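Local coordinates for protein BB1 (Synthetic construct, PDB 6D0T) that has no known natural role but folds as a de novo designed antiparallel beta barrel, probably a scaffold made in developing fluorescence-activating barrels, at residues A[66-71]-A[104-109]; A[83-86]-A[90-93]; A[22-27]-A[72-77]; A[2-7]-A[36-41]; A[76-81]-A[100-105]. All blocks are in the same frame, centred on the assembly; numbering follows the deposited sequence.

Contact 1. Residues A[66-71]-A[104-109]; sequences YRFEMQ and GEFRRQ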
# COMPACT_ATOMS: atom_id res chain seq x y z
N TYR A 66 6.90 -6.01 8.08
CA TYR A 66 6.15 -4.76 8.13
C TYR A 66 4.65 -5.01 8.03
O TYR A 66 4.21 -5.86 7.26
CB TYR A 66 6.60 -3.82 6.99
CG TYR A 66 7.89 -3.09 7.29
CD1 TYR A 66 7.91 -2.05 8.19
CD2 TYR A 66 9.08 -3.48 6.71
CE1 TYR A 66 9.03 -1.40 8.49
CE2 TYR A 66 10.25 -2.82 7.03
CZ TYR A 66 10.21 -1.78 7.93
OH TYR A 66 11.32 -1.07 8.30
N ARG A 67 3.88 -4.24 8.81
CA ARG A 67 2.43 -4.21 8.74
C ARG A 67 1.99 -3.19 7.70
O ARG A 67 2.51 -2.07 7.67
CB ARG A 67 1.82 -3.84 10.09
CG ARG A 67 0.29 -3.68 10.08
CD ARG A 67 -0.23 -3.28 11.44
NE ARG A 67 -1.66 -3.00 11.40
CZ ARG A 67 -2.19 -1.83 11.05
N PHE A 68 1.03 -3.57 6.87
CA PHE A 68 0.49 -2.69 5.85
C PHE A 68 -1.01 -2.58 6.02
O PHE A 68 -1.69 -3.60 6.18
CB PHE A 68 0.82 -3.25 4.46
CG PHE A 68 0.05 -2.63 3.36
CD1 PHE A 68 0.37 -1.37 2.91
CD2 PHE A 68 -0.98 -3.32 2.76
CE1 PHE A 68 -0.33 -0.81 1.87
CE2 PHE A 68 -1.70 -2.75 1.72
CZ PHE A 68 -1.36 -1.50 1.28
N GLU A 69 -1.53 -1.36 6.00
CA GLU A 69 -2.97 -1.15 6.04
C GLU A 69 -3.36 0.06 5.20
O GLU A 69 -2.62 1.05 5.13
CB GLU A 69 -3.46 -1.01 7.49
CG GLU A 69 -2.90 0.12 8.22
N MET A 70 -4.53 -0.02 4.55
CA MET A 70 -5.04 1.08 3.76
C MET A 70 -6.56 1.05 3.85
O MET A 70 -7.16 -0.02 3.94
CB MET A 70 -4.61 1.03 2.27
CG MET A 70 -3.12 1.44 1.98
SD MET A 70 -2.63 1.26 0.23
CE MET A 70 -3.84 2.23 -0.57
N GLN A 71 -7.17 2.23 3.88
CA GLN A 71 -8.62 2.38 3.91
C GLN A 71 -9.05 3.30 2.79
O GLN A 71 -8.46 4.38 2.61
CB GLN A 71 -9.09 2.94 5.25
CG GLN A 71 -8.75 2.08 6.44
CD GLN A 71 -9.44 2.52 7.73
OE1 GLN A 71 -10.03 1.72 8.46
NE2 GLN A 71 -9.35 3.79 8.02
N GLY A 104 -0.08 -7.29 -5.02
CA GLY A 104 0.13 -6.03 -5.70
C GLY A 104 1.54 -5.54 -5.53
O GLY A 104 2.41 -6.21 -4.97
N GLU A 105 1.77 -4.34 -6.07
CA GLU A 105 3.11 -3.77 -6.10
C GLU A 105 3.02 -2.26 -5.96
O GLU A 105 2.09 -1.63 -6.46
CB GLU A 105 3.81 -4.13 -7.40
CG GLU A 105 5.29 -3.80 -7.37
CD GLU A 105 5.95 -3.90 -8.74
OE1 GLU A 105 5.25 -4.15 -9.75
OE2 GLU A 105 7.18 -3.71 -8.80
N PHE A 106 4.00 -1.70 -5.24
CA PHE A 106 4.35 -0.28 -5.25
C PHE A 106 5.63 -0.11 -6.06
O PHE A 106 6.61 -0.85 -5.84
CB PHE A 106 4.61 0.27 -3.84
CG PHE A 106 3.44 0.32 -2.93
CD1 PHE A 106 2.48 1.29 -3.06
CD2 PHE A 106 3.35 -0.55 -1.86
CE1 PHE A 106 1.41 1.36 -2.16
CE2 PHE A 106 2.29 -0.49 -0.98
CZ PHE A 106 1.31 0.49 -1.14
N ARG A 107 5.65 0.88 -6.95
CA ARG A 107 6.79 1.21 -7.80
C ARG A 107 7.15 2.68 -7.57
O ARG A 107 6.31 3.57 -7.76
CB ARG A 107 6.46 0.92 -9.27
CG ARG A 107 6.00 -0.53 -9.44
CD ARG A 107 5.62 -0.87 -10.88
NE ARG A 107 6.69 -0.52 -11.81
CZ ARG A 107 7.75 -1.29 -12.07
NH1 ARG A 107 7.90 -2.46 -11.46
NH2 ARG A 107 8.66 -0.88 -12.94
N ARG A 108 8.39 2.92 -7.13
CA ARG A 108 8.80 4.26 -6.74
C ARG A 108 8.92 5.14 -7.96
O ARG A 108 9.46 4.72 -9.00
CB ARG A 108 10.14 4.20 -5.98
CG ARG A 108 10.52 5.48 -5.29
CD ARG A 108 11.95 5.45 -4.82
NE ARG A 108 12.25 4.42 -3.84
CZ ARG A 108 12.01 4.50 -2.54
NH1 ARG A 108 11.42 5.57 -2.00
NH2 ARG A 108 12.39 3.48 -1.77
N GLN A 109 8.40 6.38 -7.85
CA GLN A 109 8.47 7.37 -8.91
C GLN A 109 9.47 8.46 -8.52
O GLN A 109 9.99 8.50 -7.41
CB GLN A 109 7.10 8.01 -9.15
CG GLN A 109 6.00 7.02 -9.44
CD GLN A 109 6.33 6.11 -10.61
OE1 GLN A 109 6.35 4.87 -10.48
NE2 GLN A 109 6.60 6.73 -11.76

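Contact 2. Residues A[83-86]-A[90-93]; sequences QVRS and VEVR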
# COMPACT_ATOMS: atom_id res chain seq x y z
N GLN A 83 6.74 -7.03 1.13
CA GLN A 83 8.12 -7.48 0.96
C GLN A 83 8.83 -6.54 -0.01
O GLN A 83 8.50 -6.50 -1.20
CB GLN A 83 8.17 -8.90 0.41
CG GLN A 83 9.61 -9.38 0.20
CD GLN A 83 10.47 -9.37 1.49
OE1 GLN A 83 10.21 -10.14 2.42
NE2 GLN A 83 11.50 -8.49 1.53
N VAL A 84 9.80 -5.81 0.51
CA VAL A 84 10.68 -5.02 -0.34
C VAL A 84 11.50 -5.94 -1.24
O VAL A 84 12.07 -6.93 -0.79
CB VAL A 84 11.61 -4.16 0.53
CG1 VAL A 84 12.60 -3.35 -0.36
CG2 VAL A 84 10.80 -3.22 1.38
N ARG A 85 11.57 -5.59 -2.53
CA ARG A 85 12.30 -6.38 -3.52
C ARG A 85 13.50 -5.67 -4.13
O ARG A 85 14.38 -6.35 -4.69
CB ARG A 85 11.39 -6.77 -4.70
CG ARG A 85 10.09 -7.47 -4.35
CD ARG A 85 10.31 -8.80 -3.72
NE ARG A 85 11.28 -9.61 -4.46
CZ ARG A 85 11.59 -10.87 -4.17
NH1 ARG A 85 10.95 -11.50 -3.18
NH2 ARG A 85 12.55 -11.48 -4.85
N SER A 86 13.54 -4.34 -4.10
CA SER A 86 14.61 -3.57 -4.72
C SER A 86 14.49 -2.16 -4.20
O SER A 86 13.54 -1.86 -3.46
CB SER A 86 14.49 -3.56 -6.24
OG SER A 86 13.44 -2.66 -6.58
N VAL A 90 8.17 -2.74 -4.18
CA VAL A 90 7.67 -3.41 -2.98
C VAL A 90 6.48 -4.26 -3.37
O VAL A 90 5.54 -3.76 -4.01
CB VAL A 90 7.26 -2.39 -1.89
CG1 VAL A 90 6.77 -3.14 -0.64
CG2 VAL A 90 8.41 -1.48 -1.54
N GLU A 91 6.47 -5.54 -2.98
CA GLU A 91 5.29 -6.36 -3.21
C GLU A 91 4.41 -6.36 -1.97
O GLU A 91 4.91 -6.26 -0.85
CB GLU A 91 5.67 -7.79 -3.62
CG GLU A 91 6.34 -7.82 -4.98
CD GLU A 91 6.65 -9.20 -5.55
OE1 GLU A 91 6.40 -10.23 -4.87
OE2 GLU A 91 7.16 -9.25 -6.70
N VAL A 92 3.09 -6.43 -2.16
CA VAL A 92 2.17 -6.45 -1.03
C VAL A 92 1.23 -7.64 -1.17
O VAL A 92 0.93 -8.12 -2.27
CB VAL A 92 1.35 -5.14 -0.89
CG1 VAL A 92 2.26 -3.95 -0.76
CG2 VAL A 92 0.39 -4.93 -2.04
N ARG A 93 0.78 -8.13 -0.01
CA ARG A 93 -0.23 -9.19 0.07
C ARG A 93 -1.19 -8.82 1.19
O ARG A 93 -0.76 -8.53 2.31
CB ARG A 93 0.45 -10.54 0.35
CG ARG A 93 -0.48 -11.72 0.39
CD ARG A 93 -0.86 -12.20 -0.98
NE ARG A 93 -1.66 -13.42 -0.93

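Contact 3. Residues A[22-27]-A[72-77]; sequences KEYRGT and SSDGAR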
# COMPACT_ATOMS: atom_id res chain seq x y z
N LYS A 22 -10.64 -8.21 -9.43
CA LYS A 22 -10.82 -6.80 -9.12
C LYS A 22 -9.46 -6.15 -8.93
O LYS A 22 -8.52 -6.78 -8.43
CB LYS A 22 -11.68 -6.61 -7.87
CG LYS A 22 -12.08 -5.15 -7.68
CD LYS A 22 -13.16 -4.96 -6.63
CE LYS A 22 -13.38 -3.47 -6.33
NZ LYS A 22 -14.54 -2.90 -7.06
N GLU A 23 -9.35 -4.89 -9.35
CA GLU A 23 -8.05 -4.25 -9.42
C GLU A 23 -8.19 -2.77 -9.09
O GLU A 23 -9.15 -2.12 -9.50
CB GLU A 23 -7.40 -4.45 -10.80
CG GLU A 23 -6.03 -3.84 -10.96
CD GLU A 23 -5.34 -4.24 -12.26
OE1 GLU A 23 -5.05 -5.43 -12.44
OE2 GLU A 23 -5.09 -3.36 -13.11
N TYR A 24 -7.23 -2.26 -8.33
CA TYR A 24 -7.12 -0.85 -8.02
C TYR A 24 -5.75 -0.39 -8.49
O TYR A 24 -4.76 -1.14 -8.36
CB TYR A 24 -7.28 -0.58 -6.53
CG TYR A 24 -8.68 -0.74 -6.01
CD1 TYR A 24 -9.49 0.36 -5.80
CD2 TYR A 24 -9.18 -1.97 -5.67
CE1 TYR A 24 -10.75 0.21 -5.30
CE2 TYR A 24 -10.45 -2.12 -5.15
CZ TYR A 24 -11.22 -1.02 -4.96
OH TYR A 24 -12.48 -1.15 -4.44
N ARG A 25 -5.69 0.83 -9.02
CA ARG A 25 -4.44 1.45 -9.41
C ARG A 25 -4.45 2.89 -8.91
O ARG A 25 -5.51 3.48 -8.76
CB ARG A 25 -4.25 1.47 -10.93
CG ARG A 25 -3.89 0.16 -11.56
CD ARG A 25 -3.81 0.36 -13.06
NE ARG A 25 -3.53 -0.88 -13.77
CZ ARG A 25 -2.32 -1.33 -14.09
NH1 ARG A 25 -1.24 -0.64 -13.77
NH2 ARG A 25 -2.19 -2.47 -14.74
N GLY A 26 -3.27 3.45 -8.71
CA GLY A 26 -3.22 4.85 -8.33
C GLY A 26 -1.83 5.26 -7.90
O GLY A 26 -0.83 4.62 -8.28
N THR A 27 -1.78 6.37 -7.16
CA THR A 27 -0.54 6.96 -6.68
C THR A 27 -0.65 7.16 -5.18
O THR A 27 -1.71 7.53 -4.67
CB THR A 27 -0.26 8.31 -7.37
OG1 THR A 27 -0.31 8.12 -8.78
CG2 THR A 27 1.09 8.82 -7.01
N SER A 72 -10.08 2.89 2.06
CA SER A 72 -10.52 3.56 0.84
C SER A 72 -11.88 4.23 1.05
O SER A 72 -12.73 3.76 1.81
CB SER A 72 -10.62 2.54 -0.30
OG SER A 72 -11.09 3.12 -1.48
N SER A 73 -12.08 5.30 0.29
CA SER A 73 -13.30 6.08 0.29
C SER A 73 -14.50 5.33 -0.30
O SER A 73 -15.62 5.80 -0.16
CB SER A 73 -13.07 7.36 -0.51
OG SER A 73 -12.75 7.09 -1.87
N ASP A 74 -14.27 4.21 -0.99
CA ASP A 74 -15.36 3.35 -1.46
C ASP A 74 -15.69 2.23 -0.48
O ASP A 74 -16.59 1.44 -0.75
CB ASP A 74 -15.05 2.77 -2.85
CG ASP A 74 -13.99 1.69 -2.87
OD1 ASP A 74 -13.29 1.50 -1.88
OD2 ASP A 74 -13.87 1.03 -3.93
N GLY A 75 -15.03 2.21 0.67
CA GLY A 75 -15.36 1.29 1.71
C GLY A 75 -14.43 0.12 1.80
O GLY A 75 -14.58 -0.70 2.72
N ALA A 76 -13.50 -0.01 0.88
CA ALA A 76 -12.53 -1.09 0.97
C ALA A 76 -11.57 -0.83 2.12
O ALA A 76 -11.06 0.27 2.29
CB ALA A 76 -11.76 -1.19 -0.34
N ARG A 77 -11.31 -1.88 2.91
CA ARG A 77 -10.37 -1.82 4.02
C ARG A 77 -9.40 -2.97 3.87
O ARG A 77 -9.82 -4.13 3.81
CB ARG A 77 -11.08 -1.86 5.37
CG ARG A 77 -12.06 -0.68 5.56
CD ARG A 77 -12.56 -0.57 6.99
NE ARG A 77 -13.08 -1.84 7.50
CZ ARG A 77 -14.36 -2.21 7.51
NH1 ARG A 77 -15.30 -1.40 7.02
NH2 ARG A 77 -14.70 -3.39 8.00

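Contact 4. Residues A[2-7]-A[36-41]; sequences VDAAQY and TEIEIR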
# COMPACT_ATOMS: atom_id res chain seq x y z
N VAL A 2 14.88 -3.11 5.49
CA VAL A 2 15.03 -1.69 5.29
C VAL A 2 14.64 -0.95 6.56
O VAL A 2 13.84 -1.42 7.37
CB VAL A 2 14.18 -1.19 4.10
CG1 VAL A 2 14.54 -1.94 2.82
CG2 VAL A 2 12.66 -1.22 4.39
N ASP A 3 15.19 0.26 6.68
CA ASP A 3 14.84 1.25 7.69
C ASP A 3 13.61 1.98 7.19
O ASP A 3 13.64 2.57 6.11
CB ASP A 3 16.02 2.19 7.90
CG ASP A 3 15.76 3.27 8.90
OD1 ASP A 3 14.88 4.14 8.63
OD2 ASP A 3 16.48 3.30 9.93
N ALA A 4 12.52 1.92 7.95
CA ALA A 4 11.23 2.36 7.41
C ALA A 4 11.28 3.81 6.94
O ALA A 4 10.80 4.15 5.84
CB ALA A 4 10.13 2.18 8.46
N ALA A 5 11.78 4.70 7.79
CA ALA A 5 11.74 6.11 7.44
C ALA A 5 12.79 6.51 6.44
O ALA A 5 12.64 7.54 5.79
CB ALA A 5 11.85 6.96 8.70
N GLN A 6 13.88 5.74 6.31
CA GLN A 6 14.81 5.94 5.21
C GLN A 6 14.19 5.53 3.87
O GLN A 6 14.33 6.23 2.87
CB GLN A 6 16.09 5.13 5.45
CG GLN A 6 17.09 5.27 4.31
CD GLN A 6 18.37 4.47 4.55
OE1 GLN A 6 18.39 3.52 5.33
NE2 GLN A 6 19.42 4.82 3.82
N TYR A 7 13.52 4.38 3.82
CA TYR A 7 13.21 3.73 2.57
C TYR A 7 11.84 4.12 2.00
O TYR A 7 11.73 4.42 0.81
CB TYR A 7 13.29 2.21 2.74
CG TYR A 7 12.89 1.46 1.49
CD1 TYR A 7 11.59 1.08 1.30
CD2 TYR A 7 13.81 1.17 0.50
CE1 TYR A 7 11.19 0.46 0.16
CE2 TYR A 7 13.44 0.54 -0.65
CZ TYR A 7 12.11 0.17 -0.82
OH TYR A 7 11.69 -0.45 -1.98
N THR A 36 8.53 4.51 13.26
CA THR A 36 7.83 3.23 13.21
C THR A 36 6.48 3.33 12.52
O THR A 36 5.77 2.31 12.46
CB THR A 36 7.64 2.64 14.62
OG1 THR A 36 6.96 3.57 15.45
CG2 THR A 36 8.98 2.29 15.22
N GLU A 37 6.10 4.51 12.03
CA GLU A 37 4.79 4.69 11.41
C GLU A 37 4.95 5.59 10.19
O GLU A 37 5.19 6.79 10.33
CB GLU A 37 3.77 5.28 12.38
CG GLU A 37 2.37 5.23 11.82
CD GLU A 37 1.30 5.70 12.79
OE1 GLU A 37 1.64 6.12 13.93
OE2 GLU A 37 0.11 5.63 12.41
N ILE A 38 4.84 5.01 9.01
CA ILE A 38 4.88 5.74 7.75
C ILE A 38 3.44 5.94 7.30
O ILE A 38 2.72 4.97 7.05
CB ILE A 38 5.70 5.01 6.69
CG1 ILE A 38 7.04 4.49 7.28
CG2 ILE A 38 5.82 5.89 5.45
CD1 ILE A 38 7.85 5.58 7.98
N GLU A 39 3.02 7.20 7.18
CA GLU A 39 1.67 7.49 6.72
C GLU A 39 1.57 7.44 5.19
O GLU A 39 2.48 7.86 4.48
CB GLU A 39 1.23 8.85 7.24
CG GLU A 39 1.12 8.87 8.76
CD GLU A 39 0.24 7.73 9.31
OE1 GLU A 39 0.61 7.12 10.34
OE2 GLU A 39 -0.82 7.43 8.71
N ILE A 40 0.45 6.91 4.71
CA ILE A 40 0.14 6.83 3.29
C ILE A 40 -1.06 7.73 3.03
O ILE A 40 -2.04 7.67 3.76
CB ILE A 40 -0.19 5.38 2.86
CG1 ILE A 40 1.04 4.47 3.04
CG2 ILE A 40 -0.70 5.34 1.44
CD1 ILE A 40 0.70 2.99 2.98
N ARG A 41 -0.97 8.53 1.98
CA ARG A 41 -2.14 9.17 1.36
C ARG A 41 -2.20 8.72 -0.09
O ARG A 41 -1.18 8.67 -0.77
CB ARG A 41 -2.02 10.70 1.42
CG ARG A 41 -1.96 11.30 2.83
CD ARG A 41 -1.58 12.80 2.79

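Contact 5. Residues A[76-81]-A[100-105]; sequences ARWEGT and REYSGE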
# COMPACT_ATOMS: atom_id res chain seq x y z
N ALA A 76 -13.50 -0.01 0.88
CA ALA A 76 -12.53 -1.09 0.97
C ALA A 76 -11.57 -0.83 2.12
O ALA A 76 -11.06 0.27 2.29
CB ALA A 76 -11.76 -1.19 -0.34
N ARG A 77 -11.31 -1.88 2.91
CA ARG A 77 -10.37 -1.82 4.02
C ARG A 77 -9.40 -2.97 3.87
O ARG A 77 -9.82 -4.13 3.81
CB ARG A 77 -11.08 -1.86 5.37
CG ARG A 77 -12.06 -0.68 5.56
CD ARG A 77 -12.56 -0.57 6.99
NE ARG A 77 -13.08 -1.84 7.50
CZ ARG A 77 -14.36 -2.21 7.51
NH1 ARG A 77 -15.30 -1.40 7.02
NH2 ARG A 77 -14.70 -3.39 8.00
N TRP A 78 -8.10 -2.65 3.83
CA TRP A 78 -7.06 -3.58 3.41
C TRP A 78 -6.02 -3.73 4.51
O TRP A 78 -5.54 -2.73 5.06
CB TRP A 78 -6.37 -3.07 2.13
CG TRP A 78 -7.32 -2.96 0.96
CD1 TRP A 78 -8.41 -3.75 0.70
CD2 TRP A 78 -7.25 -2.03 -0.12
NE1 TRP A 78 -9.01 -3.36 -0.46
CE2 TRP A 78 -8.32 -2.30 -0.98
CE3 TRP A 78 -6.38 -0.98 -0.43
CZ2 TRP A 78 -8.56 -1.57 -2.14
CZ3 TRP A 78 -6.62 -0.25 -1.57
CH2 TRP A 78 -7.72 -0.54 -2.41
N GLU A 79 -5.66 -4.97 4.83
CA GLU A 79 -4.72 -5.24 5.90
C GLU A 79 -3.84 -6.41 5.52
O GLU A 79 -4.34 -7.49 5.18
CB GLU A 79 -5.47 -5.53 7.21
CG GLU A 79 -6.53 -4.50 7.55
CD GLU A 79 -7.23 -4.77 8.86
OE1 GLU A 79 -6.55 -4.76 9.91
OE2 GLU A 79 -8.46 -4.97 8.84
N GLY A 80 -2.52 -6.21 5.60
CA GLY A 80 -1.63 -7.31 5.32
C GLY A 80 -0.18 -6.99 5.59
O GLY A 80 0.16 -6.34 6.59
N THR A 81 0.69 -7.44 4.70
CA THR A 81 2.12 -7.22 4.85
C THR A 81 2.74 -6.94 3.50
O THR A 81 2.06 -6.90 2.46
CB THR A 81 2.79 -8.42 5.54
OG1 THR A 81 4.16 -8.11 5.83
CG2 THR A 81 2.73 -9.66 4.65
N ARG A 100 -12.04 -10.49 -0.19
CA ARG A 100 -11.07 -10.75 -1.24
C ARG A 100 -9.65 -10.83 -0.69
O ARG A 100 -9.31 -10.25 0.34
CB ARG A 100 -11.13 -9.65 -2.30
CG ARG A 100 -12.44 -9.56 -3.06
CD ARG A 100 -12.39 -8.40 -4.05
NE ARG A 100 -13.37 -8.57 -5.13
CZ ARG A 100 -14.47 -7.83 -5.30
NH1 ARG A 100 -14.76 -6.80 -4.50
NH2 ARG A 100 -15.26 -8.11 -6.32
N GLU A 101 -8.81 -11.56 -1.41
CA GLU A 101 -7.37 -11.63 -1.16
C GLU A 101 -6.67 -10.94 -2.32
O GLU A 101 -6.98 -11.25 -3.48
CB GLU A 101 -6.90 -13.09 -1.07
CG GLU A 101 -7.27 -13.81 0.21
N TYR A 102 -5.73 -10.04 -2.02
CA TYR A 102 -5.04 -9.28 -3.05
C TYR A 102 -3.53 -9.48 -2.98
O TYR A 102 -2.96 -9.71 -1.90
CB TYR A 102 -5.27 -7.77 -2.91
CG TYR A 102 -6.66 -7.24 -3.24
CD1 TYR A 102 -6.87 -6.54 -4.40
CD2 TYR A 102 -7.72 -7.39 -2.36
CE1 TYR A 102 -8.08 -6.00 -4.71
CE2 TYR A 102 -8.95 -6.87 -2.66
CZ TYR A 102 -9.13 -6.17 -3.84
OH TYR A 102 -10.38 -5.63 -4.13
N SER A 103 -2.90 -9.35 -4.14
CA SER A 103 -1.47 -9.10 -4.24
C SER A 103 -1.27 -7.86 -5.09
O SER A 103 -2.18 -7.40 -5.78
CB SER A 103 -0.69 -10.27 -4.84
OG SER A 103 -1.18 -10.61 -6.10
N GLY A 104 -0.08 -7.29 -5.02
CA GLY A 104 0.13 -6.03 -5.70
C GLY A 104 1.54 -5.54 -5.53
O GLY A 104 2.41 -6.21 -4.97
N GLU A 105 1.77 -4.34 -6.07
CA GLU A 105 3.11 -3.77 -6.10
C GLU A 105 3.02 -2.26 -5.96
O GLU A 105 2.09 -1.63 -6.46
CB GLU A 105 3.81 -4.13 -7.40
CG GLU A 105 5.29 -3.80 -7.37
CD GLU A 105 5.95 -3.90 -8.74
OE1 GLU A 105 5.25 -4.15 -9.75
OE2 GLU A 105 7.18 -3.71 -8.80

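Contact 1. Residues A[66-71]-A[104-109]
Phe-68 and Phe-106 approach each other from opposite directions across the interior of the barrel, their backbones well apart with CA atoms 12.0 Å from one another. Only the ends of the rings meet. CE1 of Phe-68 comes to 3.7 Å from CZ of Phe-106, arriving at the rim of that ring and in its plane, while the Phe-106 atom lies obliquely to the Phe-68 ring. The ring planes make an angle of 73° and the centroids are 5.8 Å apart, an oblique pair that is neither a stack nor a regular T-shape. CB of Phe-68 points toward the opposite strand, and with CG anti to the backbone N (chi1 166°) the ring carries CE1 to the Phe-106 rim. Met-70, two residues along from Phe-68 and on the same inward face, adds a second, looser touch: its SD stands 4.2 Å from Phe-106 CZ, also at the ring edge. The small apolar contact is therefore gathered on the far end of one phenylalanine. On the outward face, Arg-107 NH1 makes a salt bridge of 3.0 Å with Glu-105 OE2, met on the syn side but out of the carboxylate plane. Between strands 67-72 and 101-108 run strands 77-86 and 89-96, so the rings span the barrel and do not join neighbours in the sheet. Phe-106 also packs on Trp-12 and Phe-14 of strand 10-18, and Met-70 on Trp-78 of strand 77-86, while strand 51-59 pairs with the other edge of strand 67-72.

Contact 2. Residues A[83-86]-A[90-93]
A beta hairpin joins strands 77-86 and 89-96 of the barrel, and this contact lies beside its turn, the short axes 4.6 Å apart and antiparallel at 155°. Gln-83 and Glu-91 form a hydrogen-bonded pair: Gln-83 N donates a hydrogen bond to Glu-91 O at 2.8 Å, and Glu-91 N donates one to Gln-83 O at 2.9 Å. Val-84 and Val-90 are the adjoining non-hydrogen-bonded pair. Each valine turns CG2 to the other, the methyls 4.2 Å apart on the face that also meets Tyr-7 of helix 4-7. On the opposite face the aliphatic part of Arg-85, bent at chi2 and chi3, lies across Glu-91, with CG to CG 3.8 Å. Their charged ends do not touch, Arg-85 NE and Glu-91 OE2 being 4.7 Å apart. The Gln-83 side chain turns away from the partner strand, and NE2 donates to the next carbonyl, Val-84 O, at 2.9 Å in a nearly straight bond (173°) lying in the amide plane. Two backbone bonds thus set the register, the valines supply the apolar side, and Arg-85 and Glu-91 probably add a modest attraction through space on the solvent side, without the direct bonding of a salt bridge.

Contact 3. Residues A[22-27]-A[72-77]
Residues 72-75 fold into a type I beta turn, closed by Gly-75 N to Ser-72 O at 3.0 Å, which faces strand 23-27 across the end of the barrel, with Tyr-24 CA 10.5 Å from Ser-72 CA. The side chains of Tyr-24 and Asp-74 bridge this distance. Tyr-24 OH donates to Asp-74 OD2 in a short bond of 2.6 Å, using the syn lone pair of the carboxylate. The acceptor lies at the edge of the phenol ring, in its plane, and the ring and carboxylate planes stand at 90°. The other oxygen, OD1, is gripped from both faces of its plane, by Ser-72 OG at 2.8 Å and by the backbone N of Ala-76 at 3.2 Å. CG of Asp-74 sits between its backbone N and carbonyl carbon (chi1 73°), which brings OD1 back over the turn. Three donors therefore fix the carboxylate and would be expected to favour its charged form. A phenylalanine in place of Tyr-24 would probably leave OD2 without this donor and remove the hydrogen bond that links turn and strand. Tyr-24 also meets Trp-78 edge-to-face, and Val-52 packs against both Tyr-24 and Asp-74. Ala-76 N donating to Asp-74 OD1 closes an Asx turn, here set in the tight loop that links strands 67-72 and 77-86 as a beta hairpin at one end of the barrel.

Contact 4. Residues A[2-7]-A[36-41]
Ile-38 pushes its CG1-CD1 branch against the start of helix 4-7, where it overlaps Ala-4 and Ala-5. CG1 lies 4.0 Å from the CB of Ala-4. The terminal CD1 reaches beyond it, touching the carbonyl oxygen of Ala-4 at 3.9 Å and the CA of Ala-5 at 4.0 Å, with Ala-5 CB slightly farther off. This branch is anti to the carbonyl carbon of Ile-38 (chi1 -46°), and CG2 takes the place anti to the backbone N. Small residues on the helix let its backbone come close, the CA atoms of Ala-5 and Ile-38 being 6.9 Å apart. The single short helix of the chain thus covers one end of the antiparallel barrel, and strand 37-46 meets it with a residue of its buried face. An alanine at Ile-38 would probably open a gap beneath Ala-4 and Ala-5 and let this part of the helix shift. Phe-8, Met-30 and Pro-32 also touch Ile-38, while Ala-4 also packs on Tyr-66. Asp-3 caps the N-terminus of the helix: its OD1 accepts from Gln-6 N at 3.0 Å, with an N-H...O angle of 157°, on the anti side of the carboxylate and somewhat out of its plane. Val-2 CG1 lies over one face of the Tyr-7 ring, nearer its margin than its middle, at 3.9 Å from the plane, and within the first turn Tyr-7 N donates to Asp-3 O at 2.9 Å.

Contact 5. Residues A[76-81]-A[100-105]
Trp-78 and Tyr-102 meet inside the antiparallel beta barrel, across the interposed strand 89-96, which pairs with both of their strands; the CA atoms of the two aromatics are 8.8 Å apart. The aromatic interaction carries the whole contact. The five-membered ring of Trp-78 and the phenol ring of Tyr-102 have centroids 5.2 Å apart and planes at 51°, too inclined for a stack and too shallow for edge-to-face. Both first torsions place CG beside the backbone N and anti to the carbonyl carbon (chi1 -62° for Trp-78, -71° for Tyr-102), and the side chains then cross at a slant. Phe-94, on the strand between them, meets both rings, and Phe-16 of strand 10-18 meets the Trp-78 ring and also touches Tyr-102, so the pair belongs to a larger aromatic cluster near one end of the barrel. Polar interactions lie around this cluster and not between the two segments. Arg-100 NE forms a salt bridge with Asp-20, and backbone bonds tie Trp-78 to Met-70 and Gly-80 to Phe-68 of strand 67-72. The touch itself is narrow: Trp-78 NE1 lies 4.1 Å from Tyr-102 CE2 and 4.4 Å from the neighbouring CZ of the same phenol ring.

Contacts 1 and 5 are buried side-chain meetings in the barrel interior, aromatic in contact 5 and aromatic with a methionine in contact 1, and both use strand 101-108; contact 1 lies about 2 Å from the chain centre, contact 5 nearer one end. Contact 2 is the surface member, where backbones pair; Val-90 and Val-92 bond to the same strand 101-108, so it borders contacts 1 and 5. Contacts 3 and 4 sit on opposite sides of the centre: one hydrogen-bonds an exposed loop carboxylate to a buried tyrosine, the other sets an isoleucine branch against alanines and backbone of the short helix. Trp-78 and Tyr-24 join contacts 3 and 5, and Tyr-66 joins contacts 1 and 4.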